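Local coordinates for protein acetylxylan esterase (Geobacillus stearothermophilus, PDB 5BN1) that removes acetyl side groups from the xylose backbone units of xylan and xylo-oligosaccharides, working as a ring-shaped homooctamer of the GDSL serine esterase family, at residues 7-12 and 205-210. The protein carries 1 engineered substitution. Residues are numbered along the deposited sequence; the frame is centred on the assembly and turned at random.
Sequences EKLLFI and RAFLRE
Phe-207 of helix 197-211 reaches across to strand 8-13 and meets Phe-11 and Leu-9 there; both of these residues point from the strand toward the helix. The CA atoms of Phe-207 and Phe-11 are 11.1 Å apart, so side chains span the whole gap. CB of Phe-207, which has no partner on the strand, already points toward it, and CG anti to the backbone N (chi1 -179°) carries the ring on in that direction. CD2 is the first ring atom to meet Phe-11, at 4.0 Å from CE1. Next along that side, CE2 makes the closest approach of the contact, 3.6 Å to CE1 of Phe-11. At the tip, CZ of Phe-207 lies 3.7 Å from CZ of Phe-11 and, on the Leu-9 side, 4.2 Å from Leu-9 CD2. CE1 of Phe-207 completes the set against Phe-11 CZ.

Phe-11 CE1 sits over one face of the Phe-207 ring, displaced toward its rim. With planes at 47° and centroids 5.1 Å apart, the rings form an oblique aromatic pair. On the strand itself, Leu-9 CD1 lies over one face of the Phe-11 ring, near its rim. All three residues are buried, and Ser-86 of strand 84-88 and Val-41 of helix 37-48 also border Phe-207. A serine at Phe-207 would probably open a gap between helix and strand, leaving Phe-11 and Leu-9 without their apolar cover from the helix. Such aliphatic and aromatic packing of the C-terminal helix against an inner strand of the parallel sheet is characteristic of the three-layer α/β/α fold of SGNH hydrolases.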
# COMPACT_ATOMS: atom_id res chain seq x y z
N GLU A 7 3.59 -41.05 -5.03
CA GLU A 7 2.11 -40.89 -4.67
C GLU A 7 1.77 -39.46 -4.30
O GLU A 7 2.68 -38.71 -3.95
CB GLU A 7 1.71 -41.69 -3.55
CG GLU A 7 1.65 -43.20 -3.87
CD GLU A 7 1.57 -44.08 -2.69
OE1 GLU A 7 1.85 -45.25 -3.03
OE2 GLU A 7 1.44 -43.87 -1.41
N LYS A 8 0.55 -39.07 -4.62
CA LYS A 8 0.05 -37.72 -4.39
C LYS A 8 -0.79 -37.75 -3.12
O LYS A 8 -1.75 -38.47 -2.96
CB LYS A 8 -0.77 -37.18 -5.50
CG LYS A 8 -1.35 -35.83 -5.23
CD LYS A 8 -2.31 -35.32 -6.30
CE LYS A 8 -1.73 -34.57 -7.39
NZ LYS A 8 -2.67 -33.94 -8.32
N LEU A 9 -0.41 -36.90 -2.14
CA LEU A 9 -1.07 -36.78 -0.85
C LEU A 9 -1.70 -35.42 -0.83
O LEU A 9 -1.02 -34.40 -1.02
CB LEU A 9 -0.06 -36.91 0.28
CG LEU A 9 -0.46 -36.41 1.69
CD1 LEU A 9 -1.70 -37.13 2.22
CD2 LEU A 9 0.69 -36.70 2.61
N LEU A 10 -3.02 -35.36 -0.65
CA LEU A 10 -3.78 -34.17 -0.72
C LEU A 10 -4.38 -33.95 0.64
O LEU A 10 -5.04 -34.80 1.21
CB LEU A 10 -4.89 -34.21 -1.77
CG LEU A 10 -5.78 -33.03 -1.97
CD1 LEU A 10 -6.30 -33.04 -3.40
CD2 LEU A 10 -7.01 -33.06 -1.08
N PHE A 11 -4.19 -32.73 1.22
CA PHE A 11 -4.75 -32.34 2.52
C PHE A 11 -5.87 -31.38 2.25
O PHE A 11 -5.84 -30.47 1.43
CB PHE A 11 -3.68 -31.61 3.36
CG PHE A 11 -2.58 -32.46 3.87
CD1 PHE A 11 -2.65 -32.95 5.12
CD2 PHE A 11 -1.38 -32.61 3.11
CE1 PHE A 11 -1.63 -33.72 5.67
CE2 PHE A 11 -0.35 -33.32 3.66
CZ PHE A 11 -0.45 -33.89 4.90
N ILE A 12 -6.97 -31.63 3.02
CA ILE A 12 -8.13 -30.79 2.93
C ILE A 12 -8.69 -30.53 4.35
O ILE A 12 -8.52 -31.32 5.28
CB ILE A 12 -9.17 -31.24 1.90
CG1 ILE A 12 -10.16 -30.12 1.53
CG2 ILE A 12 -9.83 -32.53 2.39
CD1 ILE A 12 -11.04 -30.38 0.29
N ARG A 205 3.43 -33.95 14.11
CA ARG A 205 3.94 -35.11 14.78
C ARG A 205 2.83 -36.20 14.87
O ARG A 205 3.12 -37.37 14.59
CB ARG A 205 4.38 -34.71 16.17
CG ARG A 205 4.87 -35.87 16.97
CD ARG A 205 5.26 -35.48 18.39
NE ARG A 205 5.90 -36.58 19.10
CZ ARG A 205 5.76 -36.81 20.40
NH1 ARG A 205 5.10 -36.00 21.15
NH2 ARG A 205 6.38 -37.87 20.96
N ALA A 206 1.62 -35.76 15.14
CA ALA A 206 0.50 -36.79 15.19
C ALA A 206 0.22 -37.34 13.86
O ALA A 206 -0.02 -38.62 13.75
CB ALA A 206 -0.71 -36.15 15.82
N PHE A 207 0.20 -36.57 12.80
CA PHE A 207 0.02 -37.03 11.43
C PHE A 207 1.11 -38.04 11.08
O PHE A 207 0.82 -39.15 10.55
CB PHE A 207 -0.10 -35.91 10.48
CG PHE A 207 -0.31 -36.36 9.08
CD1 PHE A 207 0.76 -36.67 8.25
CD2 PHE A 207 -1.61 -36.49 8.58
CE1 PHE A 207 0.54 -37.12 6.96
CE2 PHE A 207 -1.82 -36.92 7.29
CZ PHE A 207 -0.73 -37.23 6.49
N LEU A 208 2.36 -37.60 11.27
CA LEU A 208 3.47 -38.43 10.89
C LEU A 208 3.46 -39.78 11.58
O LEU A 208 3.76 -40.84 10.91
CB LEU A 208 4.80 -37.66 11.13
CG LEU A 208 5.08 -36.53 10.15
CD1 LEU A 208 6.15 -35.60 10.64
CD2 LEU A 208 5.42 -37.00 8.74
N ARG A 209 3.12 -39.81 12.84
CA ARG A 209 3.08 -41.04 13.62
C ARG A 209 2.14 -42.02 12.91
O ARG A 209 2.44 -43.21 12.68
CB ARG A 209 2.69 -40.75 15.01
CG ARG A 209 2.57 -42.03 15.85
CD ARG A 209 1.86 -41.72 17.13
NE ARG A 209 1.99 -42.66 18.21
CZ ARG A 209 1.27 -42.59 19.34
NH1 ARG A 209 0.36 -41.60 19.55
NH2 ARG A 209 1.47 -43.51 20.30
N GLU A 210 0.96 -41.53 12.50
CA GLU A 210 -0.05 -42.43 11.91
C GLU A 210 0.35 -42.94 10.54
O GLU A 210 -0.07 -44.10 10.17
CB GLU A 210 -1.39 -41.71 11.84
CG GLU A 210 -2.53 -42.56 11.27
CD GLU A 210 -2.94 -43.74 12.14
OE1 GLU A 210 -2.41 -43.97 13.29
OE2 GLU A 210 -3.92 -44.45 11.61